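Putative 6-phosphogluconolactonase (Neisseria gonorrhoeae, PDB 3LHI) probably hydrolyses 6-phosphogluconolactone to 6-phosphogluconate, the second step in the oxidative stage of the pentose phosphate pathway. Local coordinates at residues K33-S41 and K126-G134; P114-Y125 and G160-P168. All blocks are in the same frame, centred on the assembly; numbering follows the deposited sequence. Where two conformers were deposited one is given.

Contact 1 (K33-S41 and K126-G134); sequences KGGAVLAVS and KQPDVLILG
Val37 O is gripped by two consecutive backbone N-H groups: Asp129 N lies 2.8 Å from it, tilted 20° from the carbonyl plane, and Val130 N also donates, at 3.1 Å. Asp129 also answers with its side chain. Its CG stands anti to the carbonyl carbon (chi1 -60°), which carries the carboxylate back to the other segment, and there Asp129 OD2 takes Val37 N at 2.8 Å on its anti side. Asp129 OD1 faces the extended chain of Lys33, whose NZ forms a salt bridge 2.7 Å away, on the syn side. An aspartate suits the spot because each oxygen serves a different donor. Beyond it strands 36-40 and 130-133 run parallel, with Ala39 N bonded to Val130 O and Ala39 O to Ile132 N. Leu38 CD1 rests on Val130 CG1 at 3.9 Å on one face; on the other, the small methyl of Ala39 leaves room for Pro128 CG, 3.7 Å from Ala39 CB, and Leu131 CD1. Ser41 OG gives its proton to a lone pair of Ile132 O at 2.7 Å, while a water links OG to Gly134 N. In this Rossmann-like core, helix 11-33 covers Val130 and Ile132, strand 63-71 flanks 36-40, and strand 188-194 flanks 130-133.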
loop_
_atom_site.group_PDB
_atom_site.type_symbol
_atom_site.label_atom_id
_atom_site.label_comp_id
_atom_site.label_asym_id
_atom_site.label_seq_id
_atom_site.Cartn_x
_atom_site.Cartn_y
_atom_site.Cartn_z
ATOM N N LYS A 33 3.122 9.183 19.708
ATOM C CA LYS A 33 1.708 9.342 19.962
ATOM C C LYS A 33 0.875 8.203 20.466
ATOM O O LYS A 33 -0.327 8.310 20.616
ATOM C CB LYS A 33 1.032 9.944 18.811
ATOM C CG LYS A 33 1.027 9.105 17.680
ATOM C CD LYS A 33 0.523 9.945 16.463
ATOM C CE LYS A 33 0.791 9.247 15.149
ATOM N NZ LYS A 33 0.144 9.936 13.947
ATOM N N GLY A 34 1.542 7.126 20.824
ATOM C CA GLY A 34 0.867 6.054 21.506
ATOM C C GLY A 34 0.079 5.111 20.636
ATOM O O GLY A 34 -0.581 4.218 21.133
ATOM N N GLY A 35 0.189 5.302 19.317
ATOM C CA GLY A 35 -0.527 4.500 18.333
ATOM C C GLY A 35 0.072 4.765 16.996
ATOM O O GLY A 35 0.784 5.726 16.787
ATOM N N ALA A 36 -0.172 3.819 16.077
ATOM C CA ALA A 36 0.344 3.940 14.708
ATOM C C ALA A 36 -0.609 3.279 13.770
ATOM O O ALA A 36 -1.327 2.349 14.174
ATOM C CB ALA A 36 1.717 3.308 14.589
ATOM N N VAL A 37 -0.633 3.740 12.530
ATOM C CA VAL A 37 -1.396 3.105 11.437
ATOM C C VAL A 37 -0.429 2.766 10.316
ATOM O O VAL A 37 0.319 3.629 9.833
ATOM C CB VAL A 37 -2.546 3.974 10.962
ATOM C CG1 VAL A 37 -3.235 3.340 9.695
ATOM C CG2 VAL A 37 -3.540 4.205 12.104
ATOM N N LEU A 38 -0.442 1.480 9.927
ATOM C CA LEU A 38 0.372 0.950 8.838
ATOM C C LEU A 38 -0.567 0.565 7.668
ATOM O O LEU A 38 -1.565 -0.171 7.878
ATOM C CB LEU A 38 1.012 -0.355 9.344
ATOM C CG LEU A 38 1.752 -1.228 8.318
ATOM C CD1 LEU A 38 3.002 -0.476 7.824
ATOM C CD2 LEU A 38 2.124 -2.595 8.860
ATOM N N ALA A 39 -0.253 1.027 6.457
ATOM C CA ALA A 39 -0.974 0.603 5.254
ATOM C C ALA A 39 0.023 -0.194 4.406
ATOM O O ALA A 39 1.148 0.239 4.165
ATOM C CB ALA A 39 -1.527 1.831 4.471
ATOM N N VAL A 40 -0.411 -1.380 3.955
ATOM C CA VAL A 40 0.406 -2.239 3.115
ATOM C C VAL A 40 -0.272 -2.494 1.765
ATOM O O VAL A 40 -1.482 -2.372 1.621
ATOM C CB VAL A 40 0.702 -3.599 3.823
ATOM C CG1 VAL A 40 1.426 -3.343 5.176
ATOM C CG2 VAL A 40 -0.583 -4.423 4.038
ATOM N N SER A 41 0.575 -2.898 0.823
ATOM C CA SER A 41 0.138 -3.279 -0.513
ATOM C C SER A 41 0.137 -4.802 -0.654
ATOM O O SER A 41 0.850 -5.504 0.075
ATOM C CB SER A 41 1.014 -2.602 -1.563
ATOM O OG SER A 41 0.900 -1.185 -1.480
ATOM N N LYS A 126 -8.253 5.747 8.499
ATOM C CA LYS A 126 -7.370 6.588 9.277
ATOM C C LYS A 126 -6.120 6.884 8.437
ATOM O O LYS A 126 -5.579 5.983 7.789
ATOM C CB LYS A 126 -6.953 5.865 10.567
ATOM C CG LYS A 126 -8.153 5.445 11.412
ATOM C CD LYS A 126 -7.729 4.763 12.693
ATOM C CE LYS A 126 -7.062 5.704 13.690
ATOM N NZ LYS A 126 -7.117 5.026 15.016
ATOM N N GLN A 127 -5.629 8.114 8.463
ATOM C CA GLN A 127 -4.419 8.463 7.769
ATOM C C GLN A 127 -3.251 7.574 8.233
ATOM O O GLN A 127 -2.917 7.579 9.427
ATOM C CB GLN A 127 -4.035 9.928 8.019
ATOM C CG GLN A 127 -2.726 10.396 7.395
ATOM C CD GLN A 127 -2.801 10.540 5.899
ATOM O OE1 GLN A 127 -3.550 11.423 5.419
ATOM N NE2 GLN A 127 -1.978 9.739 5.132
ATOM N N PRO A 128 -2.617 6.840 7.320
ATOM C CA PRO A 128 -1.484 6.062 7.757
ATOM C C PRO A 128 -0.297 6.862 8.211
ATOM O O PRO A 128 -0.066 7.949 7.671
ATOM C CB PRO A 128 -1.143 5.172 6.560
ATOM C CG PRO A 128 -2.411 5.156 5.778
ATOM C CD PRO A 128 -3.050 6.489 5.981
ATOM N N ASP A 129 0.459 6.325 9.177
ATOM C CA ASP A 129 1.757 6.857 9.553
ATOM C C ASP A 129 2.851 6.268 8.690
ATOM O O ASP A 129 3.867 6.905 8.408
ATOM C CB ASP A 129 2.046 6.536 11.000
ATOM C CG ASP A 129 1.030 7.137 11.897
ATOM O OD1 ASP A 129 0.948 8.413 11.867
ATOM O OD2 ASP A 129 0.295 6.404 12.591
ATOM N N VAL A 130 2.670 4.997 8.295
ATOM C CA VAL A 130 3.675 4.248 7.513
ATOM C C VAL A 130 2.921 3.548 6.385
ATOM O O VAL A 130 1.900 2.890 6.650
ATOM C CB VAL A 130 4.451 3.231 8.382
ATOM C CG1 VAL A 130 5.499 2.481 7.524
ATOM C CG2 VAL A 130 5.122 3.929 9.583
ATOM N N LEU A 131 3.406 3.699 5.169
ATOM C CA LEU A 131 2.792 3.098 3.972
ATOM C C LEU A 131 3.861 2.326 3.226
ATOM O O LEU A 131 4.961 2.837 3.010
ATOM C CB LEU A 131 2.241 4.219 3.083
ATOM C CG LEU A 131 1.870 3.866 1.652
ATOM C CD1 LEU A 131 0.689 2.847 1.570
ATOM C CD2 LEU A 131 1.494 5.164 0.893
ATOM N N ILE A 132 3.564 1.084 2.840
ATOM C CA ILE A 132 4.425 0.362 1.898
ATOM C C ILE A 132 3.645 0.167 0.592
ATOM O O ILE A 132 2.564 -0.442 0.547
ATOM C CB ILE A 132 4.988 -0.992 2.402
ATOM C CG1 ILE A 132 5.702 -0.856 3.749
ATOM C CG2 ILE A 132 5.948 -1.587 1.336
ATOM C CD1 ILE A 132 4.790 -0.866 4.924
ATOM N N LEU A 133 4.228 0.755 -0.447
ATOM C CA LEU A 133 3.773 0.672 -1.819
ATOM C C LEU A 133 4.480 -0.435 -2.582
ATOM O O LEU A 133 5.571 -0.880 -2.185
ATOM C CB LEU A 133 4.040 2.003 -2.521
ATOM C CG LEU A 133 3.210 3.203 -2.059
ATOM C CD1 LEU A 133 3.676 4.468 -2.750
ATOM C CD2 LEU A 133 1.734 2.932 -2.303
ATOM N N GLY A 134 3.849 -0.895 -3.644
ATOM C CA GLY A 134 4.492 -1.660 -4.662
ATOM C C GLY A 134 4.347 -0.935 -5.990
ATOM O O GLY A 134 3.833 0.180 -6.048
HETATM O O HOH W 1 -2.005 7.327 13.669
HETATM O O HOH W 2 1.038 -0.288 -4.091
#

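Contact 2 (P114-Y125 and G160-P168); sequences PDAVVDYALKHY and GVALVHTTP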
loop_
_atom_site.group_PDB
_atom_site.type_symbol
_atom_site.label_atom_id
_atom_site.label_comp_id
_atom_site.label_asym_id
_atom_site.label_seq_id
_atom_site.Cartn_x
_atom_site.Cartn_y
_atom_site.Cartn_z
ATOM N N PRO A 114 -19.433 -0.743 -5.853
ATOM C CA PRO A 114 -18.262 0.109 -5.586
ATOM C C PRO A 114 -18.573 1.392 -4.802
ATOM O O PRO A 114 -17.795 1.738 -3.932
ATOM C CB PRO A 114 -17.705 0.394 -6.980
ATOM C CG PRO A 114 -17.985 -0.833 -7.745
ATOM C CD PRO A 114 -19.368 -1.299 -7.238
ATOM N N ASP A 115 -19.660 2.094 -5.101
ATOM C CA ASP A 115 -19.889 3.379 -4.429
ATOM C C ASP A 115 -20.122 3.157 -2.931
ATOM O O ASP A 115 -19.613 3.900 -2.072
ATOM C CB ASP A 115 -21.126 4.103 -5.004
ATOM C CG ASP A 115 -20.902 4.640 -6.395
ATOM O OD1 ASP A 115 -19.739 4.694 -6.841
ATOM O OD2 ASP A 115 -21.912 5.053 -7.020
ATOM N N ALA A 116 -20.900 2.127 -2.623
ATOM C CA ALA A 116 -21.210 1.788 -1.226
ATOM C C ALA A 116 -19.950 1.267 -0.562
ATOM O O ALA A 116 -19.733 1.523 0.597
ATOM C CB ALA A 116 -22.330 0.745 -1.167
ATOM N N VAL A 117 -19.123 0.520 -1.299
ATOM C CA VAL A 117 -17.871 0.014 -0.743
ATOM C C VAL A 117 -16.932 1.180 -0.352
ATOM O O VAL A 117 -16.332 1.178 0.718
ATOM C CB VAL A 117 -17.217 -0.995 -1.704
ATOM C CG1 VAL A 117 -15.764 -1.313 -1.253
ATOM C CG2 VAL A 117 -18.092 -2.284 -1.804
ATOM N N VAL A 118 -16.799 2.149 -1.239
ATOM C CA VAL A 118 -15.949 3.301 -0.927
ATOM C C VAL A 118 -16.483 4.049 0.280
ATOM O O VAL A 118 -15.732 4.454 1.162
ATOM C CB VAL A 118 -15.733 4.236 -2.108
ATOM C CG1 VAL A 118 -14.956 5.484 -1.647
ATOM C CG2 VAL A 118 -14.969 3.508 -3.197
ATOM N N ASP A 119 -17.792 4.213 0.350
ATOM C CA ASP A 119 -18.367 4.898 1.488
ATOM C C ASP A 119 -18.087 4.190 2.809
ATOM O O ASP A 119 -17.722 4.836 3.795
ATOM C CB ASP A 119 -19.839 5.194 1.238
ATOM C CG ASP A 119 -20.022 6.390 0.254
ATOM O OD1 ASP A 119 -19.024 7.142 -0.140
ATOM O OD2 ASP A 119 -21.176 6.569 -0.124
ATOM N N TYR A 120 -18.197 2.856 2.817
ATOM C CA TYR A 120 -17.891 2.033 3.995
ATOM C C TYR A 120 -16.416 2.208 4.353
ATOM O O TYR A 120 -16.091 2.462 5.506
ATOM C CB TYR A 120 -18.223 0.550 3.717
ATOM C CG TYR A 120 -17.722 -0.458 4.724
ATOM C CD1 TYR A 120 -16.458 -1.044 4.577
ATOM C CD2 TYR A 120 -18.497 -0.835 5.792
ATOM C CE1 TYR A 120 -15.980 -1.973 5.494
ATOM C CE2 TYR A 120 -18.039 -1.749 6.714
ATOM C CZ TYR A 120 -16.753 -2.307 6.563
ATOM O OH TYR A 120 -16.277 -3.243 7.462
ATOM N N ALA A 121 -15.549 2.090 3.363
ATOM C CA ALA A 121 -14.098 2.205 3.616
ATOM C C ALA A 121 -13.718 3.603 4.179
ATOM O O ALA A 121 -12.918 3.707 5.121
ATOM C CB ALA A 121 -13.313 1.864 2.381
ATOM N N LEU A 122 -14.361 4.645 3.636
ATOM C CA LEU A 122 -14.100 6.023 4.098
ATOM C C LEU A 122 -14.484 6.218 5.541
ATOM O O LEU A 122 -13.850 6.995 6.246
ATOM C CB LEU A 122 -14.798 7.048 3.193
ATOM C CG LEU A 122 -14.170 7.334 1.813
ATOM C CD1 LEU A 122 -15.168 8.085 0.893
ATOM C CD2 LEU A 122 -12.802 8.017 1.905
ATOM N N LYS A 123 -15.545 5.546 5.993
ATOM C CA LYS A 123 -15.976 5.595 7.381
ATOM C C LYS A 123 -14.973 4.988 8.364
ATOM O O LYS A 123 -14.994 5.350 9.535
ATOM C CB LYS A 123 -17.348 4.967 7.583
ATOM C CG LYS A 123 -18.461 5.823 7.010
ATOM C CD LYS A 123 -19.797 5.065 7.146
ATOM C CE LYS A 123 -20.999 5.896 6.644
ATOM N NZ LYS A 123 -20.804 6.725 5.394
ATOM N N HIS A 124 -14.130 4.033 7.902
ATOM C CA HIS A 124 -13.162 3.383 8.770
ATOM C C HIS A 124 -11.743 3.948 8.623
ATOM O O HIS A 124 -10.868 3.722 9.459
ATOM C CB HIS A 124 -13.150 1.894 8.440
ATOM C CG HIS A 124 -14.417 1.196 8.782
ATOM N ND1 HIS A 124 -14.584 0.510 9.962
ATOM C CD2 HIS A 124 -15.596 1.117 8.125
ATOM C CE1 HIS A 124 -15.818 0.027 10.018
ATOM N NE2 HIS A 124 -16.440 0.356 8.901
ATOM N N TYR A 125 -11.494 4.649 7.531
ATOM C CA TYR A 125 -10.161 5.110 7.191
ATOM C C TYR A 125 -9.526 6.027 8.231
ATOM O O TYR A 125 -10.160 6.969 8.740
ATOM C CB TYR A 125 -10.188 5.880 5.868
ATOM C CG TYR A 125 -8.877 6.465 5.444
ATOM C CD1 TYR A 125 -8.000 5.732 4.677
ATOM C CD2 TYR A 125 -8.504 7.755 5.788
ATOM C CE1 TYR A 125 -6.814 6.220 4.281
ATOM C CE2 TYR A 125 -7.314 8.286 5.380
ATOM C CZ TYR A 125 -6.458 7.543 4.601
ATOM O OH TYR A 125 -5.269 8.074 4.155
ATOM N N GLY A 160 -8.906 16.655 0.024
ATOM C CA GLY A 160 -8.215 15.706 0.897
ATOM C C GLY A 160 -8.825 14.328 0.913
ATOM O O GLY A 160 -8.543 13.571 1.842
ATOM N N VAL A 161 -9.687 13.991 -0.046
ATOM C CA VAL A 161 -10.407 12.725 -0.009
ATOM C C VAL A 161 -9.397 11.569 -0.110
ATOM O O VAL A 161 -8.432 11.593 -0.902
ATOM C CB VAL A 161 -11.498 12.628 -1.103
ATOM C CG1 VAL A 161 -12.065 11.186 -1.227
ATOM C CG2 VAL A 161 -12.556 13.703 -0.825
ATOM N N ALA A 162 -9.519 10.607 0.780
ATOM C CA ALA A 162 -8.457 9.636 0.975
ATOM C C ALA A 162 -8.542 8.408 0.059
ATOM O O ALA A 162 -7.505 7.775 -0.170
ATOM C CB ALA A 162 -8.443 9.168 2.420
ATOM N N LEU A 163 -9.757 8.017 -0.326
ATOM C CA LEU A 163 -9.961 6.753 -1.032
ATOM C C LEU A 163 -10.818 7.024 -2.256
ATOM O O LEU A 163 -11.706 7.908 -2.234
ATOM C CB LEU A 163 -10.661 5.706 -0.153
ATOM C CG LEU A 163 -9.919 5.307 1.107
ATOM C CD1 LEU A 163 -10.760 4.348 1.998
ATOM C CD2 LEU A 163 -8.551 4.673 0.816
ATOM N N VAL A 164 -10.571 6.262 -3.306
ATOM C CA VAL A 164 -11.194 6.450 -4.626
ATOM C C VAL A 164 -11.472 5.055 -5.256
ATOM O O VAL A 164 -10.641 4.156 -5.166
ATOM C CB VAL A 164 -10.269 7.284 -5.566
ATOM C CG1 VAL A 164 -8.896 6.612 -5.707
ATOM C CG2 VAL A 164 -10.935 7.523 -6.941
ATOM N N HIS A 165 -12.631 4.911 -5.898
ATOM C CA HIS A 165 -12.929 3.746 -6.748
ATOM C C HIS A 165 -12.215 3.907 -8.065
ATOM O O HIS A 165 -12.383 4.907 -8.752
ATOM C CB HIS A 165 -14.437 3.672 -6.959
ATOM C CG HIS A 165 -14.868 2.737 -8.041
ATOM N ND1 HIS A 165 -15.950 3.023 -8.862
ATOM C CD2 HIS A 165 -14.323 1.587 -8.503
ATOM C CE1 HIS A 165 -16.078 2.017 -9.719
ATOM N NE2 HIS A 165 -15.086 1.161 -9.545
ATOM N N THR A 166 -11.446 2.912 -8.464
ATOM C CA THR A 166 -10.790 2.908 -9.753
ATOM C C THR A 166 -11.115 1.610 -10.516
ATOM O O THR A 166 -11.403 0.557 -9.938
ATOM C CB THR A 166 -9.289 3.103 -9.713
ATOM O OG1 THR A 166 -8.715 1.954 -9.084
ATOM C CG2 THR A 166 -8.884 4.359 -8.937
ATOM N N THR A 167 -11.144 1.729 -11.833
ATOM C CA THR A 167 -11.291 0.614 -12.764
ATOM C C THR A 167 -9.938 0.472 -13.477
ATOM O O THR A 167 -9.486 1.376 -14.186
ATOM C CB THR A 167 -12.399 0.922 -13.817
ATOM O OG1 THR A 167 -13.611 1.205 -13.159
ATOM C CG2 THR A 167 -12.542 -0.265 -14.796
ATOM N N PRO A 168 -9.221 -0.678 -13.297
ATOM C CA PRO A 168 -7.874 -0.731 -13.803
ATOM C C PRO A 168 -7.747 -0.725 -15.334
ATOM O O PRO A 168 -6.714 -0.288 -15.835
ATOM C CB PRO A 168 -7.348 -2.048 -13.228
ATOM C CG PRO A 168 -8.091 -2.230 -11.972
ATOM C CD PRO A 168 -9.487 -1.758 -12.306
#
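Leu163 is the main bump, pushed from strand 163-166 into a hollow made by Ala121, Leu122 and Tyr125: helix-on-sheet packing of an alpha/beta fold, with helix and strand running nearly antiparallel at 160° and their axes 8.4 Å apart. The two branches of the leucine divide the hollow. Leu163 CD1 drops onto Ala121 CB at 3.6 Å, where a methyl group lets the strand come close, and Leu163 CD2 lies obliquely by the Tyr125 ring, 4.0 Å from Tyr125 CD1. Leu122 slides past in the opposite direction, its CD2 reaching Leu163 CB at 3.8 Å. No hydrogen bond joins the segments, which meet through apolar packing and two CH-pi contacts; Leu163 N is buried without a polar partner. At one end the short methyl of Ala162 sits over a face of the Tyr125 ring, offset toward the rim, with Ala162 CB 3.3 Å from Tyr125 CE2. Tyr125 CG, anti to its backbone N (chi1 177°), carries the ring there. Toward the other end Val118 CG2 crosses to His165 CB at 3.8 Å. The imidazole, whose NE2 is hydrogen-bonded to Glu174 OE1, takes Pro114 on one face: Pro114 CB stands 3.6 Å from the His165 ring centroid, 8° off the normal.

Overall arrangement
Contacts 1 and 2 have centres about 17 Å apart and join directly in sequence, since Lys126 of contact 1 follows Tyr125 of contact 2. Helix 114-124 thus leads into strand 130-133, and the two pairings interleave along the chain. One mixed sheet unites them: strand 36-40 pairs with 63-71, which pairs antiparallel with 175-178, the neighbour of 163-166. Contact 1 is parallel strand pairing in the buried interior, and contact 2 is a helix on a more peripheral part of that sheet. In this family the active site lies at the C-terminal ends of the parallel strands, which would probably put the Ser41 and Gly134 end of contact 1, rather than its Lys33 end, near it.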